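PDB 6CCA: DisA protein from Sorangium cellulosum, which probably transfers methyl groups from S-adenosylmethionine to polyketide intermediates, forming a gem-dimethyl group on the disorazol assembly line. Local coordinates for residues E31-R36 with D214-H219; S65-L70 with T132-E137; F256-S261 with Q293-E298. All blocks are in the same frame, centred on the assembly; numbering follows the deposited sequence.

Contact 1 of 3, residues E31-R36 with D214-H219; sequences EPLLER and DARVPH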
ATOM      1  N   GLU A  31      19.666 -16.595  16.897  1.00 26.68           N
ATOM      2  CA  GLU A  31      18.856 -17.683  16.354  1.00 31.78           C
ATOM      3  C   GLU A  31      17.563 -17.239  15.648  1.00 25.77           C
ATOM      4  O   GLU A  31      17.028 -16.199  15.966  1.00 26.56           O
ATOM      5  CB  GLU A  31      18.479 -18.608  17.524  1.00 35.85           C
ATOM      6  CG  GLU A  31      19.734 -19.354  18.024  1.00 46.90           C
ATOM      7  CD  GLU A  31      20.255 -20.368  16.998  1.00 53.57           C
ATOM      8  OE1 GLU A  31      19.726 -21.503  16.988  1.00 66.83           O
ATOM      9  OE2 GLU A  31      21.172 -20.042  16.181  1.00 57.81           O
ATOM     10  N   PRO A  32      17.106 -18.025  14.680  1.00 24.50           N
ATOM     11  CA  PRO A  32      15.857 -17.721  13.995  1.00 21.77           C
ATOM     12  C   PRO A  32      14.754 -17.629  15.024  1.00 22.95           C
ATOM     13  O   PRO A  32      14.642 -18.476  15.929  1.00 22.56           O
ATOM     14  CB  PRO A  32      15.671 -18.882  13.031  1.00 22.66           C
ATOM     15  CG  PRO A  32      17.044 -19.424  12.804  1.00 24.17           C
ATOM     16  CD  PRO A  32      17.789 -19.189  14.082  1.00 24.82           C
ATOM     17  N   LEU A  33      13.967 -16.569  14.956  1.00 19.32           N
ATOM     18  CA  LEU A  33      12.856 -16.419  15.899  1.00 19.95           C
ATOM     19  C   LEU A  33      11.448 -16.244  15.304  1.00 18.29           C
ATOM     20  O   LEU A  33      10.478 -16.127  16.043  1.00 19.65           O
ATOM     21  CB  LEU A  33      13.158 -15.404  16.966  1.00 23.73           C
ATOM     22  CG  LEU A  33      13.322 -13.958  16.507  1.00 26.37           C
ATOM     23  CD1 LEU A  33      12.573 -13.016  17.436  1.00 32.20           C
ATOM     24  CD2 LEU A  33      14.814 -13.656  16.462  1.00 29.76           C
ATOM     25  N   LEU A  34      11.358 -16.184  13.999  1.00 16.71           N
ATOM     26  CA  LEU A  34      10.071 -15.935  13.401  1.00 18.69           C
ATOM     27  C   LEU A  34       9.082 -17.070  13.581  1.00 18.37           C
ATOM     28  O   LEU A  34       7.921 -16.843  13.898  1.00 18.08           O
ATOM     29  CB  LEU A  34      10.217 -15.592  11.933  1.00 17.28           C
ATOM     30  CG  LEU A  34       8.931 -15.154  11.202  1.00 17.65           C
ATOM     31  CD1 LEU A  34       8.237 -14.052  11.927  1.00 19.30           C
ATOM     32  CD2 LEU A  34       9.208 -14.768   9.756  1.00 18.00           C
ATOM     33  N   GLU A  35       9.542 -18.288  13.447  1.00 18.11           N
ATOM     34  CA  GLU A  35       8.605 -19.456  13.513  1.00 21.82           C
ATOM     35  C   GLU A  35       7.831 -19.439  14.819  1.00 18.41           C
ATOM     36  O   GLU A  35       6.603 -19.561  14.821  1.00 19.42           O
ATOM     37  CB  GLU A  35       9.426 -20.761  13.354  1.00 24.65           C
ATOM     38  CG  GLU A  35       8.635 -22.056  13.487  1.00 29.50           C
ATOM     39  CD  GLU A  35       9.483 -23.316  13.202  1.00 35.66           C
ATOM     40  OE1 GLU A  35      10.682 -23.249  12.813  1.00 34.03           O
ATOM     41  OE2 GLU A  35       8.904 -24.403  13.372  1.00 42.10           O
ATOM     42  N   ARG A  36       8.503 -19.210  15.929  1.00 21.48           N
ATOM     43  CA  ARG A  36       7.787 -19.240  17.198  1.00 24.59           C
ATOM     44  C   ARG A  36       7.063 -17.953  17.535  1.00 24.65           C
ATOM     45  O   ARG A  36       6.213 -17.918  18.432  1.00 23.62           O
ATOM     46  CB  ARG A  36       8.740 -19.609  18.313  1.00 28.88           C
ATOM     47  CG  ARG A  36       9.681 -18.509  18.755  1.00 34.60           C
ATOM     48  CD  ARG A  36      10.719 -19.186  19.637  1.00 44.02           C
ATOM     49  NE  ARG A  36      12.086 -18.846  19.281  1.00 45.88           N
ATOM     50  CZ  ARG A  36      12.889 -18.102  20.024  1.00 55.98           C
ATOM     51  NH1 ARG A  36      12.456 -17.557  21.151  1.00 64.48           N
ATOM     52  NH2 ARG A  36      14.133 -17.886  19.616  1.00 62.96           N
ATOM     53  N   ASP A 214      10.345  -8.387  22.455  1.00 23.69           N
ATOM     54  CA  ASP A 214      10.195  -9.228  23.628  1.00 30.10           C
ATOM     55  C   ASP A 214      11.070 -10.447  23.544  1.00 28.53           C
ATOM     56  O   ASP A 214      11.576 -10.877  24.508  1.00 32.23           O
ATOM     57  CB  ASP A 214       8.776  -9.690  23.800  1.00 31.56           C
ATOM     58  CG  ASP A 214       7.898  -8.646  24.379  1.00 35.45           C
ATOM     59  OD1 ASP A 214       8.370  -7.654  24.953  1.00 37.49           O
ATOM     60  OD2 ASP A 214       6.704  -8.840  24.230  1.00 44.73           O
ATOM     61  N   ALA A 215      11.213 -11.007  22.374  1.00 24.48           N
ATOM     62  CA  ALA A 215      12.100 -12.129  22.173  1.00 26.74           C
ATOM     63  C   ALA A 215      13.589 -11.823  22.279  1.00 30.49           C
ATOM     64  O   ALA A 215      14.319 -12.609  22.778  1.00 28.49           O
ATOM     65  CB  ALA A 215      11.821 -12.779  20.846  1.00 28.45           C
ATOM     66  N   ARG A 216      14.020 -10.685  21.791  1.00 24.09           N
ATOM     67  CA  ARG A 216      15.430 -10.384  21.705  1.00 26.34           C
ATOM     68  C   ARG A 216      15.970  -9.648  22.906  1.00 27.90           C
ATOM     69  O   ARG A 216      17.118  -9.839  23.276  1.00 30.35           O
ATOM     70  CB  ARG A 216      15.710  -9.458  20.525  1.00 30.53           C
ATOM     71  CG  ARG A 216      15.438 -10.057  19.162  1.00 32.05           C
ATOM     72  CD  ARG A 216      16.406 -11.124  18.687  1.00 38.91           C
ATOM     73  NE  ARG A 216      17.766 -11.033  19.195  1.00 42.17           N
ATOM     74  CZ  ARG A 216      18.718 -10.208  18.780  1.00 45.36           C
ATOM     75  NH1 ARG A 216      18.503  -9.301  17.810  1.00 52.34           N
ATOM     76  NH2 ARG A 216      19.900 -10.291  19.374  1.00 42.89           N
ATOM     77  N   VAL A 217      15.187  -8.740  23.461  1.00 27.06           N
ATOM     78  CA  VAL A 217      15.710  -7.831  24.506  1.00 32.69           C
ATOM     79  C   VAL A 217      16.368  -8.615  25.637  1.00 36.24           C
ATOM     80  O   VAL A 217      17.481  -8.257  26.054  1.00 33.52           O
ATOM     81  CB  VAL A 217      14.635  -6.880  25.060  1.00 36.59           C
ATOM     82  CG1 VAL A 217      14.964  -6.354  26.447  1.00 38.98           C
ATOM     83  CG2 VAL A 217      14.482  -5.709  24.094  1.00 37.25           C
ATOM     84  N   PRO A 218      15.737  -9.708  26.072  1.00 38.86           N
ATOM     85  CA  PRO A 218      16.337 -10.460  27.180  1.00 44.97           C
ATOM     86  C   PRO A 218      17.741 -10.942  26.921  1.00 47.01           C
ATOM     87  O   PRO A 218      18.476 -11.133  27.879  1.00 45.80           O
ATOM     88  CB  PRO A 218      15.405 -11.667  27.321  1.00 44.65           C
ATOM     89  CG  PRO A 218      14.078 -11.065  27.024  1.00 44.56           C
ATOM     90  CD  PRO A 218      14.374 -10.202  25.801  1.00 43.64           C
ATOM     91  N   HIS A 219      18.102 -11.154  25.654  1.00 43.69           N
ATOM     92  CA  HIS A 219      19.401 -11.658  25.306  1.00 40.99           C
ATOM     93  C   HIS A 219      20.408 -10.622  24.864  1.00 41.81           C
ATOM     94  O   HIS A 219      21.511 -10.982  24.472  1.00 45.33           O
ATOM     95  CB  HIS A 219      19.242 -12.737  24.283  1.00 43.79           C
ATOM     96  CG  HIS A 219      18.343 -13.820  24.752  1.00 54.61           C
ATOM     97  ND1 HIS A 219      17.043 -13.957  24.306  1.00 60.89           N
ATOM     98  CD2 HIS A 219      18.520 -14.771  25.698  1.00 59.47           C
ATOM     99  CE1 HIS A 219      16.468 -14.973  24.929  1.00 62.20           C
ATOM    100  NE2 HIS A 219      17.346 -15.489  25.771  1.00 62.51           N
TER
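Ala215, near the end of helix 196-216, gives its methyl to Leu33: CB of Ala215 lies 3.5 Å from CD1 of Leu33, tighter than ordinary van der Waals spacing. Leu33 holds CG between its backbone N and carbonyl carbon (chi1 65°), which brings CG toward the helix. From there the methyls split: CD1 goes to Ala215, while CD2 rests against Arg216, 3.7 Å from CD of that residue. The two side chains meet at about a right angle, so the arginine offers the flank of its aliphatic part to the leucine methyl. Arg216 folds sharply along its chain (chi2 -72°, chi3 -29°), and its guanidinium is engaged past the leucine, in a salt bridge with Asp301 and a cation-pi contact with Phe30. At His219 the chain has passed through a 3-10 turn, in which His219 N bonds to Arg216 O at 2.9 Å. Its imidazole reaches back, ND1 making a weak 3.4 Å bond to Ala215 O. Leu33 also packs on Trp331, and so joins the N-terminal segment both to strand 330-337 and to the end of helix 196-216, which precedes the first strand, 226-231, of a Rossmann-like class I methyltransferase fold.

Contact 2 of 3, residues S65-L70 with T132-E137; sequences SEDLLL and TPKKHE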
ATOM      1  N   SER A  65     -17.371   2.321  -7.069  1.00 14.48           N
ATOM      2  CA  SER A  65     -16.261   2.790  -7.874  1.00 15.66           C
ATOM      3  C   SER A  65     -16.542   2.572  -9.364  1.00 15.00           C
ATOM      4  O   SER A  65     -16.214   3.401 -10.178  1.00 13.81           O
ATOM      5  CB  SER A  65     -14.962   2.083  -7.447  1.00 16.71           C
ATOM      6  OG  SER A  65     -14.653   2.378  -6.089  1.00 19.12           O
ATOM      7  N   GLU A  66     -17.135   1.438  -9.712  1.00 15.25           N
ATOM      8  CA  GLU A  66     -17.497   1.149 -11.087  1.00 16.29           C
ATOM      9  C   GLU A  66     -18.472   2.189 -11.663  1.00 16.01           C
ATOM     10  O   GLU A  66     -18.265   2.697 -12.763  1.00 16.78           O
ATOM     11  CB  GLU A  66     -18.149  -0.236 -11.146  1.00 17.33           C
ATOM     12  CG  GLU A  66     -17.160  -1.341 -10.883  1.00 18.63           C
ATOM     13  CD  GLU A  66     -17.823  -2.691 -10.649  1.00 22.64           C
ATOM     14  OE1 GLU A  66     -19.042  -2.789 -10.474  1.00 21.59           O
ATOM     15  OE2 GLU A  66     -17.064  -3.648 -10.672  1.00 25.39           O
ATOM     16  N   ASP A  67     -19.543   2.439 -10.904  1.00 15.33           N
ATOM     17  CA  ASP A  67     -20.558   3.397 -11.270  1.00 17.03           C
ATOM     18  C   ASP A  67     -20.050   4.839 -11.364  1.00 16.63           C
ATOM     19  O   ASP A  67     -20.325   5.566 -12.296  1.00 16.55           O
ATOM     20  CB  ASP A  67     -21.663   3.316 -10.268  1.00 17.30           C
ATOM     21  CG  ASP A  67     -22.397   1.928 -10.299  1.00 23.57           C
ATOM     22  OD1 ASP A  67     -22.110   1.063 -11.167  1.00 24.47           O
ATOM     23  OD2 ASP A  67     -23.126   1.678  -9.357  1.00 27.36           O
ATOM     24  N   LEU A  68     -19.205   5.206 -10.403  1.00 17.02           N
ATOM     25  CA  LEU A  68     -18.547   6.508 -10.379  1.00 15.28           C
ATOM     26  C   LEU A  68     -17.702   6.682 -11.618  1.00 16.49           C
ATOM     27  O   LEU A  68     -17.662   7.773 -12.191  1.00 15.57           O
ATOM     28  CB  LEU A  68     -17.658   6.577  -9.086  1.00 15.95           C
ATOM     29  CG  LEU A  68     -17.140   7.978  -8.724  1.00 16.52           C
ATOM     30  CD1 LEU A  68     -18.233   9.045  -8.490  1.00 17.20           C
ATOM     31  CD2 LEU A  68     -16.211   7.791  -7.508  1.00 18.28           C
ATOM     32  N   LEU A  69     -16.949   5.630 -11.977  1.00 14.91           N
ATOM     33  CA  LEU A  69     -16.139   5.671 -13.152  1.00 17.84           C
ATOM     34  C   LEU A  69     -16.992   5.893 -14.419  1.00 16.39           C
ATOM     35  O   LEU A  69     -16.631   6.694 -15.270  1.00 17.27           O
ATOM     36  CB  LEU A  69     -15.305   4.395 -13.264  1.00 17.45           C
ATOM     37  CG  LEU A  69     -14.439   4.313 -14.495  1.00 17.28           C
ATOM     38  CD1 LEU A  69     -13.483   5.467 -14.652  1.00 17.49           C
ATOM     39  CD2 LEU A  69     -13.655   2.987 -14.497  1.00 17.94           C
ATOM     40  N   LEU A  70     -18.081   5.182 -14.552  1.00 16.20           N
ATOM     41  CA  LEU A  70     -18.959   5.433 -15.703  1.00 17.37           C
ATOM     42  C   LEU A  70     -19.379   6.923 -15.739  1.00 17.49           C
ATOM     43  O   LEU A  70     -19.315   7.594 -16.810  1.00 17.64           O
ATOM     44  CB  LEU A  70     -20.163   4.560 -15.668  1.00 18.64           C
ATOM     45  CG  LEU A  70     -21.152   4.721 -16.851  1.00 19.74           C
ATOM     46  CD1 LEU A  70     -20.515   4.605 -18.227  1.00 23.04           C
ATOM     47  CD2 LEU A  70     -22.327   3.721 -16.709  1.00 19.33           C
ATOM     48  N   THR A 132     -26.802   3.718 -18.326  1.00 29.30           N
ATOM     49  CA  THR A 132     -27.816   4.784 -18.186  1.00 29.98           C
ATOM     50  C   THR A 132     -27.112   6.067 -17.633  1.00 28.85           C
ATOM     51  O   THR A 132     -25.910   6.001 -17.340  1.00 23.63           O
ATOM     52  CB  THR A 132     -28.916   4.355 -17.226  1.00 31.14           C
ATOM     53  OG1 THR A 132     -28.389   4.258 -15.901  1.00 32.65           O
ATOM     54  CG2 THR A 132     -29.527   2.978 -17.623  1.00 35.60           C
ATOM     55  N   PRO A 133     -27.840   7.194 -17.509  1.00 27.17           N
ATOM     56  CA  PRO A 133     -27.230   8.411 -16.940  1.00 28.32           C
ATOM     57  C   PRO A 133     -26.960   8.190 -15.450  1.00 24.22           C
ATOM     58  O   PRO A 133     -27.849   7.875 -14.683  1.00 24.28           O
ATOM     59  CB  PRO A 133     -28.291   9.523 -17.203  1.00 28.93           C
ATOM     60  CG  PRO A 133     -29.131   8.929 -18.362  1.00 30.40           C
ATOM     61  CD  PRO A 133     -29.246   7.492 -17.903  1.00 32.05           C
ATOM     62  N   LYS A 134     -25.682   8.258 -15.079  1.00 24.47           N
ATOM     63  CA  LYS A 134     -25.289   7.928 -13.718  1.00 23.71           C
ATOM     64  C   LYS A 134     -25.210   9.126 -12.747  1.00 25.78           C
ATOM     65  O   LYS A 134     -25.187   8.920 -11.528  1.00 25.40           O
ATOM     66  CB  LYS A 134     -23.918   7.208 -13.736  1.00 24.95           C
ATOM     67  CG  LYS A 134     -24.017   5.838 -14.361  1.00 28.96           C
ATOM     68  CD  LYS A 134     -24.794   4.946 -13.417  1.00 30.79           C
ATOM     69  CE  LYS A 134     -25.159   3.614 -13.999  1.00 35.32           C
ATOM     70  NZ  LYS A 134     -25.745   2.687 -12.955  1.00 35.90           N
ATOM     71  N   LYS A 135     -25.216  10.335 -13.276  1.00 24.58           N
ATOM     72  CA  LYS A 135     -24.965  11.591 -12.462  1.00 30.66           C
ATOM     73  C   LYS A 135     -25.685  11.612 -11.108  1.00 28.89           C
ATOM     74  O   LYS A 135     -25.058  11.725 -10.022  1.00 27.93           O
ATOM     75  CB  LYS A 135     -25.386  12.829 -13.296  1.00 38.32           C
ATOM     76  CG  LYS A 135     -25.053  14.206 -12.693  1.00 54.35           C
ATOM     77  CD  LYS A 135     -23.653  14.675 -13.075  1.00 63.37           C
ATOM     78  CE  LYS A 135     -23.221  15.894 -12.280  1.00 70.50           C
ATOM     79  NZ  LYS A 135     -21.770  16.201 -12.449  1.00 78.19           N
ATOM     80  N   HIS A 136     -27.011  11.473 -11.132  1.00 24.71           N
ATOM     81  CA  HIS A 136     -27.776  11.598  -9.916  1.00 26.08           C
ATOM     82  C   HIS A 136     -27.641  10.373  -9.031  1.00 23.25           C
ATOM     83  O   HIS A 136     -27.530  10.497  -7.802  1.00 24.32           O
ATOM     84  CB  HIS A 136     -29.255  11.974 -10.239  1.00 31.46           C
ATOM     85  CG  HIS A 136     -29.359  13.294 -10.980  1.00 38.60           C
ATOM     86  ND1 HIS A 136     -29.857  13.398 -12.266  1.00 48.30           N
ATOM     87  CD2 HIS A 136     -28.935  14.545 -10.646  1.00 42.66           C
ATOM     88  CE1 HIS A 136     -29.759  14.648 -12.684  1.00 45.70           C
ATOM     89  NE2 HIS A 136     -29.209  15.368 -11.718  1.00 51.68           N
ATOM     90  N   GLU A 137     -27.677   9.210  -9.637  1.00 21.61           N
ATOM     91  CA  GLU A 137     -27.558   7.949  -8.928  1.00 26.04           C
ATOM     92  C   GLU A 137     -26.289   7.899  -8.065  1.00 23.34           C
ATOM     93  O   GLU A 137     -26.331   7.507  -6.889  1.00 21.87           O
ATOM     94  CB  GLU A 137     -27.441   6.785  -9.900  1.00 31.87           C
ATOM     95  CG  GLU A 137     -28.685   5.985 -10.203  1.00 45.70           C
ATOM     96  CD  GLU A 137     -28.390   5.018 -11.374  1.00 50.42           C
ATOM     97  OE1 GLU A 137     -27.455   4.188 -11.236  1.00 45.05           O
ATOM     98  OE2 GLU A 137     -29.018   5.151 -12.455  1.00 50.13           O
TER
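Leu70 of helix 55-75 and Lys134, at the start of the segment leading into helix 135-146, carry a packing contact between the two, in the helix-rich N-terminal part of the chain, well away from the methyltransferase sheet. The apolar half is made by the lysine's own methylenes. CD2 of Leu70 sits 3.6 Å from CG of Lys134 and 3.9 Å from its CE, the leucine lying across the lysine chain. Lys134 bends at chi2 (-70°) and then runs extended, which lays its chain past the leucine methyl and carries the amine beyond it. Leu70 also touches Phe79 and Tyr117. Gln74, one turn further along helix 55-75, fastens the backbone of 132-134 with both ends of its amide: NE2 bonds to Thr132 O and OE1 to Lys134 N.

The lysine is largely buried, but its amine is well provided for. Asp67 is the nearby acidic residue on the helix, yet OD1 of Asp67 stays 4.4 Å from NZ of Lys134, too far for a salt bridge. The hydroxyl of Tyr117 joins them instead, hydrogen-bonded to both groups. Two carboxylates near one ammonium would be expected to favour its charged form, and that charge probably eases the approach of Asp67 OD2 to Glu137 OE1, 5.3 Å apart. The direct ion pair is local: NZ of Lys134 meets OE1 of Glu137, three residues on, at 2.9 Å, on that oxygen's syn lone pair.

Contact 3 of 3, residues F256-S261 with Q293-E298; sequences FYTDIS and QGFSAE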
ATOM      1  N   PHE A 256      15.312   3.957  12.641  1.00 15.47           N
ATOM      2  CA  PHE A 256      15.614   4.802  11.518  1.00 16.09           C
ATOM      3  C   PHE A 256      14.333   5.126  10.736  1.00 17.02           C
ATOM      4  O   PHE A 256      13.705   4.269  10.077  1.00 18.46           O
ATOM      5  CB  PHE A 256      16.637   4.142  10.623  1.00 16.13           C
ATOM      6  CG  PHE A 256      18.055   4.265  11.120  1.00 17.34           C
ATOM      7  CD1 PHE A 256      18.475   3.555  12.247  1.00 19.19           C
ATOM      8  CD2 PHE A 256      18.949   5.112  10.484  1.00 18.86           C
ATOM      9  CE1 PHE A 256      19.781   3.694  12.740  1.00 22.06           C
ATOM     10  CE2 PHE A 256      20.280   5.231  10.950  1.00 20.55           C
ATOM     11  CZ  PHE A 256      20.662   4.572  12.099  1.00 21.45           C
ATOM     12  N   TYR A 257      13.945   6.400  10.828  1.00 16.43           N
ATOM     13  CA  TYR A 257      12.863   6.996  10.057  1.00 15.21           C
ATOM     14  C   TYR A 257      13.425   7.483   8.703  1.00 15.98           C
ATOM     15  O   TYR A 257      14.237   8.416   8.677  1.00 16.25           O
ATOM     16  CB  TYR A 257      12.275   8.151  10.891  1.00 15.54           C
ATOM     17  CG  TYR A 257      11.088   8.892  10.305  1.00 14.35           C
ATOM     18  CD1 TYR A 257      11.151   9.573   9.125  1.00 16.19           C
ATOM     19  CD2 TYR A 257       9.893   8.928  10.978  1.00 16.93           C
ATOM     20  CE1 TYR A 257      10.043  10.277   8.627  1.00 16.05           C
ATOM     21  CE2 TYR A 257       8.830   9.660  10.504  1.00 15.64           C
ATOM     22  CZ  TYR A 257       8.928  10.329   9.334  1.00 16.22           C
ATOM     23  OH  TYR A 257       7.791  10.998   8.889  1.00 19.68           O
ATOM     24  N   THR A 258      13.065   6.817   7.615  1.00 14.79           N
ATOM     25  CA  THR A 258      13.658   7.091   6.321  1.00 15.65           C
ATOM     26  C   THR A 258      12.611   7.216   5.282  1.00 19.04           C
ATOM     27  O   THR A 258      11.478   6.722   5.464  1.00 17.00           O
ATOM     28  CB  THR A 258      14.700   6.022   5.851  1.00 17.54           C
ATOM     29  OG1 THR A 258      14.039   4.906   5.310  1.00 16.77           O
ATOM     30  CG2 THR A 258      15.615   5.628   6.944  1.00 16.57           C
ATOM     31  N   ASP A 259      12.945   7.999   4.221  1.00 18.51           N
ATOM     32  CA  ASP A 259      12.087   8.172   3.068  1.00 18.35           C
ATOM     33  C   ASP A 259      12.966   8.604   1.921  1.00 19.07           C
ATOM     34  O   ASP A 259      14.058   9.130   2.131  1.00 19.48           O
ATOM     35  CB  ASP A 259      11.057   9.287   3.321  1.00 18.45           C
ATOM     36  CG  ASP A 259       9.940   9.266   2.300  1.00 19.68           C
ATOM     37  OD1 ASP A 259       9.004   8.467   2.505  1.00 20.32           O
ATOM     38  OD2 ASP A 259      10.005  10.044   1.301  1.00 20.23           O
ATOM     39  N   ILE A 260      12.500   8.351   0.708  1.00 20.82           N
ATOM     40  CA  ILE A 260      13.216   8.872  -0.439  1.00 22.73           C
ATOM     41  C   ILE A 260      13.355  10.417  -0.387  1.00 23.82           C
ATOM     42  O   ILE A 260      14.369  10.970  -0.794  1.00 24.61           O
ATOM     43  CB  ILE A 260      12.561   8.400  -1.743  1.00 25.09           C
ATOM     44  CG1 ILE A 260      13.433   8.739  -2.951  1.00 29.80           C
ATOM     45  CG2 ILE A 260      11.156   8.945  -1.945  1.00 26.13           C
ATOM     46  CD1 ILE A 260      13.118   7.796  -4.150  1.00 33.52           C
ATOM     47  N   SER A 261      12.308  11.070   0.110  1.00 21.08           N
ATOM     48  CA  SER A 261      12.297  12.541   0.258  1.00 22.24           C
ATOM     49  C   SER A 261      13.048  13.048   1.455  1.00 22.09           C
ATOM     50  O   SER A 261      12.699  12.786   2.607  1.00 21.03           O
ATOM     51  CB  SER A 261      10.852  13.066   0.304  1.00 26.17           C
ATOM     52  OG  SER A 261      10.783  14.426   0.704  1.00 26.17           O
ATOM     53  N   GLN A 293      24.546   5.686   0.577  1.00 30.84           N
ATOM     54  CA  GLN A 293      23.614   6.568   1.298  1.00 25.80           C
ATOM     55  C   GLN A 293      23.800   6.650   2.809  1.00 26.71           C
ATOM     56  O   GLN A 293      23.053   7.322   3.483  1.00 25.43           O
ATOM     57  CB  GLN A 293      22.191   6.239   0.922  1.00 25.39           C
ATOM     58  CG  GLN A 293      21.900   6.330  -0.557  1.00 24.98           C
ATOM     59  CD  GLN A 293      20.561   5.841  -0.936  1.00 25.89           C
ATOM     60  OE1 GLN A 293      19.519   6.492  -0.656  1.00 23.76           O
ATOM     61  NE2 GLN A 293      20.533   4.725  -1.649  1.00 25.94           N
ATOM     62  N   GLY A 294      24.828   5.974   3.351  1.00 24.96           N
ATOM     63  CA  GLY A 294      25.175   6.069   4.723  1.00 26.26           C
ATOM     64  C   GLY A 294      24.568   4.967   5.596  1.00 24.92           C
ATOM     65  O   GLY A 294      24.431   5.190   6.769  1.00 27.13           O
ATOM     66  N   PHE A 295      24.150   3.847   5.016  1.00 24.51           N
ATOM     67  CA  PHE A 295      23.545   2.672   5.714  1.00 27.09           C
ATOM     68  C   PHE A 295      24.370   1.362   5.517  1.00 31.82           C
ATOM     69  O   PHE A 295      24.396   0.770   4.414  1.00 40.50           O
ATOM     70  CB  PHE A 295      22.185   2.340   5.131  1.00 24.82           C
ATOM     71  CG  PHE A 295      21.183   3.428   5.302  1.00 27.00           C
ATOM     72  CD1 PHE A 295      21.064   4.436   4.340  1.00 26.12           C
ATOM     73  CD2 PHE A 295      20.386   3.467   6.418  1.00 24.83           C
ATOM     74  CE1 PHE A 295      20.154   5.448   4.519  1.00 26.54           C
ATOM     75  CE2 PHE A 295      19.504   4.497   6.609  1.00 27.71           C
ATOM     76  CZ  PHE A 295      19.406   5.491   5.664  1.00 24.84           C
ATOM     77  N   SER A 296      24.918   0.835   6.574  1.00 27.74           N
ATOM     78  CA  SER A 296      25.781  -0.329   6.405  1.00 28.29           C
ATOM     79  C   SER A 296      25.052  -1.686   6.264  1.00 25.16           C
ATOM     80  O   SER A 296      23.901  -1.868   6.725  1.00 24.96           O
ATOM     81  CB  SER A 296      26.795  -0.342   7.537  1.00 28.11           C
ATOM     82  OG  SER A 296      26.133  -0.233   8.754  1.00 29.22           O
ATOM     83  N   ALA A 297      25.725  -2.611   5.606  1.00 24.14           N
ATOM     84  CA  ALA A 297      25.293  -3.975   5.539  1.00 25.03           C
ATOM     85  C   ALA A 297      25.138  -4.631   6.898  1.00 21.97           C
ATOM     86  O   ALA A 297      25.918  -4.366   7.802  1.00 19.22           O
ATOM     87  CB  ALA A 297      26.310  -4.817   4.767  1.00 27.82           C
ATOM     88  N   GLU A 298      24.108  -5.447   7.007  1.00 20.91           N
ATOM     89  CA  GLU A 298      23.674  -6.122   8.218  1.00 21.14           C
ATOM     90  C   GLU A 298      23.558  -5.278   9.481  1.00 20.57           C
ATOM     91  O   GLU A 298      23.910  -5.699  10.528  1.00 22.95           O
ATOM     92  CB  GLU A 298      24.456  -7.409   8.491  1.00 24.10           C
ATOM     93  CG  GLU A 298      25.851  -7.176   8.932  1.00 25.06           C
ATOM     94  CD  GLU A 298      26.427  -8.255   9.836  1.00 26.48           C
ATOM     95  OE1 GLU A 298      25.737  -8.980  10.534  1.00 26.82           O
ATOM     96  OE2 GLU A 298      27.629  -8.302   9.869  1.00 31.03           O
TER
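The rings of Phe256 and Phe295 meet obliquely, one carbon of each touching: CD2 of Phe256 is 4.0 Å from CE2 of Phe295, and the two side chains pass alongside each other, pointing opposite ways. The far end of the Phe295 ring also receives a methyl at a slant, Thr258 CG2 standing 4.0 Å from CZ of Phe295 and 4.1 Å from its CE2. The threonine is fixed in rotation by its hydroxyl, which hydrogen-bonds Glu230 O; OG1 lies between N and the carbonyl carbon (chi1 81°), leaving CG2 for the phenylalanine. Phe256 has a second aromatic neighbour, Phe300, edge-to-face, and Phe295 leans on Gln282 as well. Past the contact, Asp259 closes an Asx turn: OD2 of Asp259 takes the backbone N of Ser261 at 2.8 Å on its anti side, 21° out of the carboxylate plane. Its other oxygen, OD1, bonds to Gly234 N in the glycine-rich loop after strand 226-231, while Ser261 caps helix 262-272. The Phe295 loop packs near the end of strand 253-257, second in the Rossmann-like sheet; there class I methyltransferases usually carry an acid that binds the cofactor's ribose, a place Asp259 would fill by analogy.

Overall arrangement
Contacts 1 and 3 belong to the methyltransferase half of the chain, their centres 24 Å apart and their nearest atoms about 10 Å apart. Contact 1 joins the N-terminal segment to the end of helix 196-216, and contact 3 packs a loop on strand 253-257 near the glycine-rich loop, where the cofactor site is expected by analogy with relatives. Contact 2 lies on the far side of the chain's centre, 52 Å from contact 1 and 45 Å from contact 3, centre to centre. In sequence, its segments fall between the two segments of contact 1, so much of the helical part of the chain comes between them, before strand 226-231. Contact 3 follows later in the chain.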